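Long-range contacts in gdp-l-fucose synthetase (Naegleria fowleri, PDB 6AQZ), which probably catalyses the NADP(H)-dependent epimerisation and reduction of GDP-4-keto-6-deoxy-D-mannose to GDP-L-fucose: residues 112-117 / 170-175; 192-197 / 237-242; 244-249 / 316-321. All blocks are in the same frame, centred on the assembly; numbering follows the deposited sequence.

Interaction 1. Residues 112-117 / 170-175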
loop_
_atom_site.group_PDB
_atom_site.type_symbol
_atom_site.label_atom_id
_atom_site.label_comp_id
_atom_site.label_asym_id
_atom_site.label_seq_id
_atom_site.Cartn_x
_atom_site.Cartn_y
_atom_site.Cartn_z
ATOM N N ILE A 112 -1.411 14.245 -5.648
ATOM C CA ILE A 112 -0.865 15.455 -5.031
ATOM C C ILE A 112 0.665 15.414 -5.012
ATOM O O ILE A 112 1.330 16.380 -5.413
ATOM C CB ILE A 112 -1.451 15.660 -3.617
ATOM C CG1 ILE A 112 -2.931 16.018 -3.702
ATOM C CG2 ILE A 112 -0.771 16.823 -2.913
ATOM C CD1 ILE A 112 -3.155 17.390 -4.269
ATOM N N LEU A 113 1.249 14.299 -4.559
ATOM C CA LEU A 113 2.716 14.198 -4.534
ATOM C C LEU A 113 3.295 14.231 -5.941
ATOM O O LEU A 113 4.346 14.828 -6.170
ATOM C CB LEU A 113 3.189 12.932 -3.814
ATOM C CG LEU A 113 3.452 13.149 -2.305
ATOM C CD1 LEU A 113 2.225 13.742 -1.611
ATOM C CD2 LEU A 113 3.885 11.870 -1.606
ATOM N N THR A 114 2.625 13.597 -6.900
ATOM C CA THR A 114 3.091 13.689 -8.279
ATOM C C THR A 114 3.044 15.128 -8.783
ATOM O O THR A 114 3.992 15.604 -9.410
ATOM C CB THR A 114 2.287 12.744 -9.178
ATOM O OG1 THR A 114 2.542 11.386 -8.787
ATOM C CG2 THR A 114 2.700 12.898 -10.617
ATOM N N CYS A 115 1.958 15.846 -8.513
ATOM C CA CYS A 115 1.941 17.257 -8.872
ATOM C C CYS A 115 3.039 18.022 -8.145
ATOM O O CYS A 115 3.624 18.959 -8.698
ATOM C CB CYS A 115 0.581 17.877 -8.552
ATOM S SG CYS A 115 -0.661 17.479 -9.740
ATOM N N CYS A 116 3.303 17.667 -6.889
ATOM C CA CYS A 116 4.334 18.378 -6.149
ATOM C C CYS A 116 5.677 18.237 -6.832
ATOM O O CYS A 116 6.441 19.203 -6.932
ATOM C CB CYS A 116 4.409 17.872 -4.714
ATOM S SG CYS A 116 3.059 18.431 -3.739
ATOM N N TYR A 117 5.974 17.036 -7.311
ATOM C CA TYR A 117 7.247 16.798 -7.968
ATOM C C TYR A 117 7.295 17.471 -9.335
ATOM O O TYR A 117 8.244 18.203 -9.645
ATOM C CB TYR A 117 7.485 15.299 -8.097
ATOM C CG TYR A 117 8.883 15.026 -8.518
ATOM C CD1 TYR A 117 9.918 15.111 -7.604
ATOM C CD2 TYR A 117 9.188 14.756 -9.850
ATOM C CE1 TYR A 117 11.240 14.890 -7.997
ATOM C CE2 TYR A 117 10.499 14.527 -10.252
ATOM C CZ TYR A 117 11.519 14.604 -9.319
ATOM O OH TYR A 117 12.817 14.390 -9.706
ATOM N N ARG A 170 9.090 9.026 0.148
ATOM C CA ARG A 170 10.470 8.562 0.150
ATOM C C ARG A 170 10.941 8.275 -1.272
ATOM O O ARG A 170 12.052 8.656 -1.659
ATOM C CB ARG A 170 10.594 7.320 1.028
ATOM C CG ARG A 170 10.131 7.525 2.459
ATOM C CD ARG A 170 10.133 6.182 3.181
ATOM N NE ARG A 170 9.563 6.278 4.513
ATOM C CZ ARG A 170 10.269 6.416 5.629
ATOM N NH1 ARG A 170 11.618 6.462 5.579
ATOM N NH2 ARG A 170 9.625 6.480 6.794
ATOM N N TRP A 171 10.067 7.670 -2.079
ATOM C CA TRP A 171 10.406 7.348 -3.458
ATOM C C TRP A 171 10.562 8.614 -4.297
ATOM O O TRP A 171 11.458 8.694 -5.142
ATOM C CB TRP A 171 9.325 6.429 -4.036
ATOM C CG TRP A 171 9.278 5.103 -3.349
ATOM C CD1 TRP A 171 10.342 4.429 -2.817
ATOM C CD2 TRP A 171 8.118 4.293 -3.090
ATOM N NE1 TRP A 171 9.921 3.248 -2.263
ATOM C CE2 TRP A 171 8.565 3.133 -2.416
ATOM C CE3 TRP A 171 6.752 4.435 -3.359
ATOM C CZ2 TRP A 171 7.701 2.115 -2.021
ATOM C CZ3 TRP A 171 5.892 3.426 -2.957
ATOM C CH2 TRP A 171 6.370 2.281 -2.293
ATOM N N TYR A 172 9.732 9.634 -4.057
ATOM C CA TYR A 172 9.936 10.882 -4.789
ATOM C C TYR A 172 11.199 11.605 -4.331
ATOM O O TYR A 172 11.819 12.306 -5.135
ATOM C CB TYR A 172 8.727 11.823 -4.672
ATOM C CG TYR A 172 7.738 11.648 -5.805
ATOM C CD1 TYR A 172 8.161 11.709 -7.130
ATOM C CD2 TYR A 172 6.377 11.442 -5.553
ATOM C CE1 TYR A 172 7.267 11.555 -8.163
ATOM C CE2 TYR A 172 5.475 11.289 -6.585
ATOM C CZ TYR A 172 5.925 11.354 -7.880
ATOM O OH TYR A 172 5.026 11.201 -8.897
ATOM N N ASN A 173 11.606 11.452 -3.062
ATOM C CA ASN A 173 12.910 11.983 -2.667
ATOM C C ASN A 173 14.024 11.286 -3.436
ATOM O O ASN A 173 14.953 11.946 -3.917
ATOM C CB ASN A 173 13.131 11.852 -1.155
ATOM C CG ASN A 173 12.236 12.818 -0.328
ATOM O OD1 ASN A 173 11.855 13.896 -0.795
ATOM N ND2 ASN A 173 11.906 12.416 0.904
ATOM N N GLU A 174 13.924 9.954 -3.609
ATOM C CA GLU A 174 14.932 9.223 -4.393
ATOM C C GLU A 174 14.993 9.742 -5.819
ATOM O O GLU A 174 16.079 9.951 -6.364
ATOM C CB GLU A 174 14.649 7.722 -4.415
ATOM C CG GLU A 174 14.958 6.961 -3.142
ATOM C CD GLU A 174 14.704 5.467 -3.305
ATOM O OE1 GLU A 174 15.002 4.914 -4.390
ATOM O OE2 GLU A 174 14.164 4.852 -2.357
ATOM N N LYS A 175 13.834 9.981 -6.435
ATOM C CA LYS A 175 13.844 10.525 -7.787
ATOM C C LYS A 175 14.451 11.930 -7.817
ATOM O O LYS A 175 15.257 12.244 -8.700
ATOM C CB LYS A 175 12.425 10.515 -8.357
ATOM C CG LYS A 175 12.345 10.953 -9.804
ATOM C CD LYS A 175 10.916 10.889 -10.317
ATOM C CE LYS A 175 10.830 11.254 -11.779
ATOM N NZ LYS A 175 9.471 11.015 -12.331
#

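Interaction 2. Residues 192-197 / 237-242. With NAP (NADP nicotinamide-adenine-dinucleotide phosphate), chain G.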
loop_
_atom_site.group_PDB
_atom_site.type_symbol
_atom_site.label_atom_id
_atom_site.label_comp_id
_atom_site.label_asym_id
_atom_site.label_seq_id
_atom_site.Cartn_x
_atom_site.Cartn_y
_atom_site.Cartn_z
ATOM N N ASN A 192 -4.637 12.866 18.417
ATOM C CA ASN A 192 -6.010 13.372 18.477
ATOM C C ASN A 192 -6.071 14.894 18.478
ATOM O O ASN A 192 -5.691 15.544 19.457
ATOM C CB ASN A 192 -6.705 12.826 19.720
ATOM C CG ASN A 192 -6.577 11.324 19.826
ATOM O OD1 ASN A 192 -7.224 10.591 19.090
ATOM N ND2 ASN A 192 -5.697 10.860 20.709
ATOM N N LEU A 193 -6.560 15.463 17.397
ATOM C CA LEU A 193 -6.709 16.902 17.285
ATOM C C LEU A 193 -8.093 17.343 17.760
ATOM O O LEU A 193 -9.065 16.586 17.691
ATOM C CB LEU A 193 -6.491 17.359 15.837
ATOM C CG LEU A 193 -5.139 17.065 15.188
ATOM C CD1 LEU A 193 -5.018 17.760 13.821
ATOM C CD2 LEU A 193 -3.980 17.390 16.108
ATOM N N PHE A 194 -8.174 18.575 18.267
ATOM C CA PHE A 194 -9.476 19.180 18.546
ATOM C C PHE A 194 -9.392 20.681 18.333
ATOM O O PHE A 194 -8.310 21.283 18.351
ATOM C CB PHE A 194 -9.964 18.875 19.974
ATOM C CG PHE A 194 -9.125 19.513 21.049
ATOM C CD1 PHE A 194 -7.908 18.938 21.431
ATOM C CD2 PHE A 194 -9.525 20.719 21.648
ATOM C CE1 PHE A 194 -7.131 19.530 22.415
ATOM C CE2 PHE A 194 -8.743 21.330 22.623
ATOM C CZ PHE A 194 -7.552 20.727 23.014
ATOM N N GLY A 195 -10.552 21.288 18.135
ATOM C CA GLY A 195 -10.602 22.718 18.005
ATOM C C GLY A 195 -11.695 23.213 17.093
ATOM O O GLY A 195 -12.594 22.468 16.671
ATOM N N PRO A 196 -11.630 24.500 16.774
ATOM C CA PRO A 196 -12.674 25.100 15.942
ATOM C C PRO A 196 -12.666 24.517 14.539
ATOM O O PRO A 196 -11.652 24.017 14.052
ATOM C CB PRO A 196 -12.331 26.602 15.947
ATOM C CG PRO A 196 -10.988 26.726 16.479
ATOM C CD PRO A 196 -10.716 25.505 17.335
ATOM N N HIS A 197 -13.837 24.571 13.902
ATOM C CA HIS A 197 -14.078 24.061 12.553
ATOM C C HIS A 197 -13.949 22.545 12.453
ATOM O O HIS A 197 -13.836 22.012 11.351
ATOM C CB HIS A 197 -13.155 24.735 11.540
ATOM C CG HIS A 197 -13.349 26.214 11.456
ATOM N ND1 HIS A 197 -14.374 26.789 10.738
ATOM C CD2 HIS A 197 -12.645 27.237 11.998
ATOM C CE1 HIS A 197 -14.291 28.104 10.837
ATOM N NE2 HIS A 197 -13.249 28.402 11.593
ATOM N N PHE A 237 -4.355 14.503 23.640
ATOM C CA PHE A 237 -5.177 15.421 22.846
ATOM C C PHE A 237 -4.371 16.661 22.503
ATOM O O PHE A 237 -3.831 17.316 23.402
ATOM C CB PHE A 237 -6.459 15.848 23.583
ATOM C CG PHE A 237 -7.443 14.722 23.809
ATOM C CD1 PHE A 237 -8.282 14.298 22.786
ATOM C CD2 PHE A 237 -7.511 14.076 25.039
ATOM C CE1 PHE A 237 -9.180 13.274 22.984
ATOM C CE2 PHE A 237 -8.401 13.050 25.249
ATOM C CZ PHE A 237 -9.235 12.639 24.219
ATOM N N LEU A 238 -4.317 17.005 21.215
ATOM C CA LEU A 238 -3.507 18.128 20.751
ATOM C C LEU A 238 -4.408 19.202 20.170
ATOM O O LEU A 238 -5.151 18.941 19.218
ATOM C CB LEU A 238 -2.468 17.679 19.715
ATOM C CG LEU A 238 -1.492 18.754 19.233
ATOM C CD1 LEU A 238 -0.701 19.327 20.432
ATOM C CD2 LEU A 238 -0.552 18.175 18.175
ATOM N N TYR A 239 -4.336 20.406 20.745
ATOM C CA TYR A 239 -5.076 21.554 20.230
ATOM C C TYR A 239 -4.651 21.869 18.805
ATOM O O TYR A 239 -3.459 22.006 18.516
ATOM C CB TYR A 239 -4.832 22.773 21.131
ATOM C CG TYR A 239 -5.707 23.983 20.874
ATOM C CD1 TYR A 239 -6.998 23.847 20.372
ATOM C CD2 TYR A 239 -5.251 25.266 21.177
ATOM C CE1 TYR A 239 -7.803 24.957 20.157
ATOM C CE2 TYR A 239 -6.050 26.392 20.975
ATOM C CZ TYR A 239 -7.327 26.231 20.464
ATOM O OH TYR A 239 -8.129 27.327 20.247
ATOM N N SER A 240 -5.633 22.047 17.924
ATOM C CA SER A 240 -5.309 22.269 16.521
ATOM C C SER A 240 -4.437 23.504 16.303
ATOM O O SER A 240 -3.577 23.492 15.416
ATOM C CB SER A 240 -6.598 22.356 15.709
ATOM O OG SER A 240 -7.347 23.486 16.099
ATOM N N HIS A 241 -4.623 24.578 17.084
ATOM C CA HIS A 241 -3.739 25.730 16.897
ATOM C C HIS A 241 -2.290 25.388 17.270
ATOM O O HIS A 241 -1.346 25.822 16.595
ATOM C CB HIS A 241 -4.236 26.925 17.703
ATOM C CG HIS A 241 -5.539 27.470 17.221
ATOM N ND1 HIS A 241 -6.165 28.542 17.819
ATOM C CD2 HIS A 241 -6.338 27.089 16.198
ATOM C CE1 HIS A 241 -7.291 28.802 17.182
ATOM N NE2 HIS A 241 -7.425 27.929 16.200
ATOM N N ASP A 242 -2.097 24.598 18.328
ATOM C CA ASP A 242 -0.759 24.119 18.649
ATOM C C ASP A 242 -0.209 23.219 17.539
ATOM O O ASP A 242 0.948 23.374 17.118
ATOM C CB ASP A 242 -0.779 23.369 19.975
ATOM C CG ASP A 242 -0.993 24.261 21.149
ATOM O OD1 ASP A 242 -0.967 25.507 20.994
ATOM O OD2 ASP A 242 -1.167 23.696 22.247
HETATM P PA NAP G . -11.283 17.356 8.112
HETATM O O1A NAP G . -12.272 16.255 7.876
HETATM O O2A NAP G . -11.480 18.370 9.208
HETATM O O5B NAP G . -11.008 18.214 6.727
HETATM C C5B NAP G . -10.452 17.338 5.809
HETATM C C4B NAP G . -10.129 18.178 4.544
HETATM O O4B NAP G . -9.954 17.327 3.382
HETATM C C3B NAP G . -11.263 19.238 4.235
HETATM O O3B NAP G . -10.690 20.422 3.752
HETATM C C2B NAP G . -11.966 18.593 3.031
HETATM O O2B NAP G . -12.445 19.469 2.145
HETATM C C1B NAP G . -10.681 17.965 2.341
HETATM N N9A NAP G . -11.037 16.978 1.328
HETATM C C8A NAP G . -11.585 15.727 1.532
HETATM N N7A NAP G . -11.794 15.045 0.383
HETATM C C5A NAP G . -11.369 15.914 -0.608
HETATM C C6A NAP G . -11.339 15.783 -1.994
HETATM N N6A NAP G . -11.783 14.607 -2.598
HETATM N N1A NAP G . -10.849 16.772 -2.781
HETATM C C2A NAP G . -10.422 17.877 -2.101
HETATM N N3A NAP G . -10.400 18.152 -0.779
HETATM C C4A NAP G . -10.884 17.125 -0.041
HETATM O O3 NAP G . -9.919 16.433 8.386
HETATM P PN NAP G . -8.898 17.091 9.415
HETATM O O1N NAP G . -8.472 18.462 9.051
HETATM O O2N NAP G . -9.131 16.658 10.845
HETATM O O5D NAP G . -7.424 16.197 9.116
HETATM C C5D NAP G . -6.777 16.594 7.974
HETATM C C4D NAP G . -5.509 15.771 7.971
HETATM O O4D NAP G . -5.112 15.574 9.339
HETATM C C3D NAP G . -5.864 14.318 7.392
HETATM O O3D NAP G . -4.844 13.894 6.556
HETATM C C2D NAP G . -5.970 13.453 8.668
HETATM O O2D NAP G . -5.529 12.161 8.512
HETATM C C1D NAP G . -4.952 14.183 9.592
HETATM N N1N NAP G . -5.207 13.834 11.019
HETATM C C2N NAP G . -6.300 14.338 11.728
HETATM C C3N NAP G . -6.518 13.960 13.037
HETATM C C7N NAP G . -7.703 14.501 13.777
HETATM O O7N NAP G . -8.006 14.130 14.924
HETATM N N7N NAP G . -8.515 15.457 13.158
HETATM C C4N NAP G . -5.629 13.013 13.749
HETATM C C5N NAP G . -4.499 12.515 12.908
HETATM C C6N NAP G . -4.325 12.918 11.648
HETATM P P2B NAP G . -14.188 20.048 2.405
HETATM O O1X NAP G . -13.998 20.837 3.664
HETATM O O2X NAP G . -14.388 20.844 1.114
HETATM O O3X NAP G . -14.886 18.725 2.519
#

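Interaction 3. Residues 244-249 / 316-321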
loop_
_atom_site.group_PDB
_atom_site.type_symbol
_atom_site.label_atom_id
_atom_site.label_comp_id
_atom_site.label_asym_id
_atom_site.label_seq_id
_atom_site.Cartn_x
_atom_site.Cartn_y
_atom_site.Cartn_z
ATOM N N ALA A 244 -0.926 23.345 14.458
ATOM C CA ALA A 244 -0.609 24.225 13.337
ATOM C C ALA A 244 0.754 24.906 13.509
ATOM O O ALA A 244 1.470 25.124 12.523
ATOM C CB ALA A 244 -1.721 25.274 13.166
ATOM N N ARG A 245 1.097 25.315 14.739
ATOM C CA ARG A 245 2.408 25.910 14.987
ATOM C C ARG A 245 3.522 24.866 14.844
ATOM O O ARG A 245 4.583 25.148 14.265
ATOM C CB ARG A 245 2.437 26.562 16.375
ATOM C CG ARG A 245 1.590 27.832 16.490
ATOM C CD ARG A 245 1.861 28.577 17.790
ATOM N NE ARG A 245 1.342 27.842 18.934
ATOM C CZ ARG A 245 2.051 27.448 19.987
ATOM N NH1 ARG A 245 3.356 27.700 20.069
ATOM N NH2 ARG A 245 1.436 26.790 20.961
ATOM N N MET A 246 3.288 23.652 15.354
ATOM C CA MET A 246 4.241 22.566 15.181
ATOM C C MET A 246 4.402 22.219 13.711
ATOM O O MET A 246 5.522 21.957 13.242
ATOM C CB MET A 246 3.774 21.341 15.960
ATOM C CG MET A 246 3.558 21.642 17.411
ATOM S SD MET A 246 2.660 20.357 18.285
ATOM C CE MET A 246 3.972 19.205 18.663
ATOM N N LEU A 247 3.297 22.219 12.966
ATOM C CA LEU A 247 3.395 21.954 11.534
ATOM C C LEU A 247 4.178 23.059 10.841
ATOM O O LEU A 247 4.996 22.787 9.953
ATOM C CB LEU A 247 1.999 21.800 10.918
ATOM C CG LEU A 247 1.793 21.676 9.403
ATOM C CD1 LEU A 247 2.512 20.428 8.810
ATOM C CD2 LEU A 247 0.324 21.573 9.111
ATOM N N LEU A 248 3.923 24.321 11.216
ATOM C CA LEU A 248 4.641 25.422 10.581
ATOM C C LEU A 248 6.129 25.401 10.930
ATOM O O LEU A 248 6.974 25.637 10.060
ATOM C CB LEU A 248 3.992 26.751 10.948
ATOM C CG LEU A 248 2.643 26.874 10.226
ATOM C CD1 LEU A 248 1.842 28.076 10.729
ATOM C CD2 LEU A 248 2.793 26.893 8.708
ATOM N N TRP A 249 6.469 25.113 12.187
ATOM C CA TRP A 249 7.871 24.893 12.522
ATOM C C TRP A 249 8.487 23.806 11.636
ATOM O O TRP A 249 9.609 23.956 11.141
ATOM C CB TRP A 249 8.000 24.531 14.004
ATOM C CG TRP A 249 9.375 24.170 14.389
ATOM C CD1 TRP A 249 10.332 24.996 14.901
ATOM C CD2 TRP A 249 9.981 22.873 14.282
ATOM N NE1 TRP A 249 11.497 24.301 15.118
ATOM C CE2 TRP A 249 11.310 22.992 14.753
ATOM C CE3 TRP A 249 9.529 21.626 13.834
ATOM C CZ2 TRP A 249 12.192 21.911 14.797
ATOM C CZ3 TRP A 249 10.415 20.540 13.866
ATOM C CH2 TRP A 249 11.729 20.697 14.340
ATOM N N PHE A 316 9.403 24.699 22.679
ATOM C CA PHE A 316 8.034 24.867 22.214
ATOM C C PHE A 316 7.056 24.930 23.382
ATOM O O PHE A 316 7.122 24.119 24.309
ATOM C CB PHE A 316 7.640 23.745 21.264
ATOM C CG PHE A 316 6.269 23.911 20.693
ATOM C CD1 PHE A 316 6.069 24.711 19.579
ATOM C CD2 PHE A 316 5.180 23.269 21.260
ATOM C CE1 PHE A 316 4.801 24.863 19.028
ATOM C CE2 PHE A 316 3.924 23.408 20.709
ATOM C CZ PHE A 316 3.727 24.216 19.598
ATOM N N GLN A 317 6.135 25.888 23.316
ATOM C CA GLN A 317 5.145 26.142 24.358
ATOM C C GLN A 317 3.776 25.683 23.879
ATOM O O GLN A 317 3.326 26.083 22.795
ATOM C CB GLN A 317 5.106 27.624 24.725
ATOM C CG GLN A 317 6.403 28.180 25.291
ATOM C CD GLN A 317 6.652 27.764 26.733
ATOM O OE1 GLN A 317 6.504 26.594 27.094
ATOM N NE2 GLN A 317 7.036 28.727 27.565
ATOM N N TYR A 318 3.150 24.794 24.646
ATOM C CA TYR A 318 1.794 24.329 24.381
ATOM C C TYR A 318 0.750 25.267 25.015
ATOM O O TYR A 318 1.030 26.017 25.956
ATOM C CB TYR A 318 1.592 22.907 24.917
ATOM C CG TYR A 318 2.374 21.798 24.233
ATOM C CD1 TYR A 318 2.017 21.340 22.966
ATOM C CD2 TYR A 318 3.438 21.174 24.872
ATOM C CE1 TYR A 318 2.722 20.316 22.337
ATOM C CE2 TYR A 318 4.148 20.140 24.253
ATOM C CZ TYR A 318 3.789 19.717 22.985
ATOM O OH TYR A 318 4.492 18.693 22.370
ATOM N N THR A 319 -0.471 25.209 24.478
ATOM C CA THR A 319 -1.630 25.824 25.130
ATOM C C THR A 319 -2.138 24.887 26.221
ATOM O O THR A 319 -2.336 23.699 25.957
ATOM C CB THR A 319 -2.771 26.080 24.133
ATOM O OG1 THR A 319 -2.326 26.892 23.042
ATOM C CG2 THR A 319 -3.961 26.759 24.834
ATOM N N PRO A 320 -2.330 25.363 27.453
ATOM C CA PRO A 320 -2.920 24.503 28.488
ATOM C C PRO A 320 -4.257 23.931 28.032
ATOM O O PRO A 320 -5.025 24.589 27.321
ATOM C CB PRO A 320 -3.086 25.448 29.682
ATOM C CG PRO A 320 -2.054 26.488 29.479
ATOM C CD PRO A 320 -1.931 26.676 27.984
ATOM N N PHE A 321 -4.514 22.677 28.429
ATOM C CA PHE A 321 -5.696 21.952 27.962
ATOM C C PHE A 321 -6.984 22.715 28.301
ATOM O O PHE A 321 -7.860 22.903 27.444
ATOM C CB PHE A 321 -5.692 20.535 28.566
ATOM C CG PHE A 321 -6.849 19.674 28.129
ATOM C CD1 PHE A 321 -6.977 19.275 26.810
ATOM C CD2 PHE A 321 -7.822 19.286 29.033
ATOM C CE1 PHE A 321 -8.068 18.505 26.396
ATOM C CE2 PHE A 321 -8.904 18.514 28.633
ATOM C CZ PHE A 321 -9.030 18.121 27.317
#

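Interaction 1. Residues 112-117 / 170-175
Y172 reaches from one helix into the flank of its neighbour and meets L113, T114 and Y117 with three different parts of its side chain. One face takes Y117: CB of Y117 lies 4.0 Å from the centroid of the Y172 ring, a CH-pi contact displaced toward the rim. The tyrosine rings are close to parallel, their planes 18° apart, yet they are slid so far that they hardly overlap, the closest pair being CG of Y117 and CD1 of Y172 at 3.7 Å. At the phenolic end the partner is polar. T114 OG1 approaches in the plane of the Y172 ring and hydrogen-bonds Y172 OH at 2.5 Å, a shortness that may reflect coordinate error; T114 OG1 is also hydrogen-bonded to N110 O. Further round, Y172 CD2 packs against CB of L113 at 3.9 Å. Y117, with CG anti to the backbone N (chi1 -169°), extends across the groove to K175, whose straight aliphatic chain runs past the ring: CE of K175 is 3.6 Å from CE2 of Y117. K181 adds a cation-pi contact to this tyrosine. The segments belong to helices 98-118 and 156-179, here nearly parallel with axes 10.9 Å apart. V99, L103 and F97 of the second subunit pack on Y172, T114 and K175, consistent with the four-helix interface through which extended short-chain dehydrogenases of the Rossmann fold commonly dimerise.

Interaction 2. Residues 192-197 / 237-242
L193 and F194 pair with L238 and Y239 as parallel strands, and backbone hydrogen bonds supply the main polar link. L238 N gives an almost straight bond to N192 O, 2.7 Å, while the bond from F194 N to L238 O is longer, 3.2 Å, its donor tilted 32° out of the carbonyl plane. Where the second strand turns into a helix, F194 O is gripped by S240 N at 2.8 Å and, weakly, by S240 OG, so the first strand is tied to the opening turn of that helix. The cofactor takes another backbone group: L193 N donates to the carboxamide oxygen O7N of NADP at 3.2 Å, and the L193 side chain lies along the same carboxamide.

Apolar contacts divide between the two faces. On one, L193 and L238 lie side by side, CD2 of L193 3.9 Å from CB of L238. On the other, the F194 ring receives Y239 CA over its face, a CH-pi contact 4.0 Å from the centroid. The F194 and Y239 rings are slid apart. Beyond the strand, P196 CG comes within 3.8 Å of H241 NE2, while its CD packs near CE1 of Y239.

Strands 184-194 and 234-239 thus sit between layers: helix 321-335 covers the F194 and Y239 face, through I325 and A324, whereas L35 of helix 35-46 and A243 of helix 240-253 pack on L193.

Interaction 3. Residues 244-249 / 316-321
M246 and F316 mark the closest backbone approach, their CA atoms 8.3 Å apart, so a helix and an irregular segment meet through side chains. Residues 244-249 form a middle stretch of helix 240-253; residues 316-321 run extended through a loop that ends where helix 321-335 begins, with P320 at its N-cap position. Two Met-aromatic contacts and an arginine gripping a loop carbonyl define the junction.

R245 carries the polar half. A bend at the third torsion (chi3 -70°) sets the guanidinium beside Q317 O. There NH2 of R245 donates to Q317 O at 2.7 Å, with the carbonyl oxygen in the guanidinium plane and the donor in the carbonyl plane. NH1 of R245 adds a weak bond to the same Q317 O, so one oxygen receives both terminal nitrogens. D242 OD1 makes a salt bridge with NH2 of R245, and D242 OD2 accepts from T319 N, so one carboxylate links the arginine to the loop backbone.

The F316 ring lies nearly parallel to the guanidinium, planes 9° apart, but slid so that its CE1 and CZ lie over one guanidinium face; CE1 of F316 is 3.3 Å from NH1 of R245. M246 comes from the opposite side of the F316 ring plane, the two side chains crossing at about a right angle, with CG of M246 3.4 Å from CZ of F316. Beyond CG, the sulfur SD lies 4.8 Å from the F316 ring centroid and 5.3 Å from that of Y318, oblique to both rings. F309 meets the F316 ring edge-to-face, and M246 and Y318 both pack on L238 of strand 234-239, so helix and loop meet over the sheet. At the end of the methionine, the methyl carbon CE sits 3.8 Å from OH of Y318.

How the interactions relate
Interactions 1 and 2 are buried, whereas interaction 3 lies at the surface, and the chemistry shifts accordingly. The helix pair of 112-117 and 170-175 relies on aromatic side chains and one hydroxyl pair, the strand pair of interaction 2 on backbone bonds, and interaction 3 on an arginine holding a loop carbonyl together with a methionine packed against two aromatic rings. Interactions 2 and 3 share helix 240-253 and touch, their centres about 10 Å apart: D242 of segment 237-242 bonds to the loop of interaction 3. Interaction 1 stands apart, its centre about 29 Å from that of interaction 2, although helix 156-179 leads along the chain into strand 184-194.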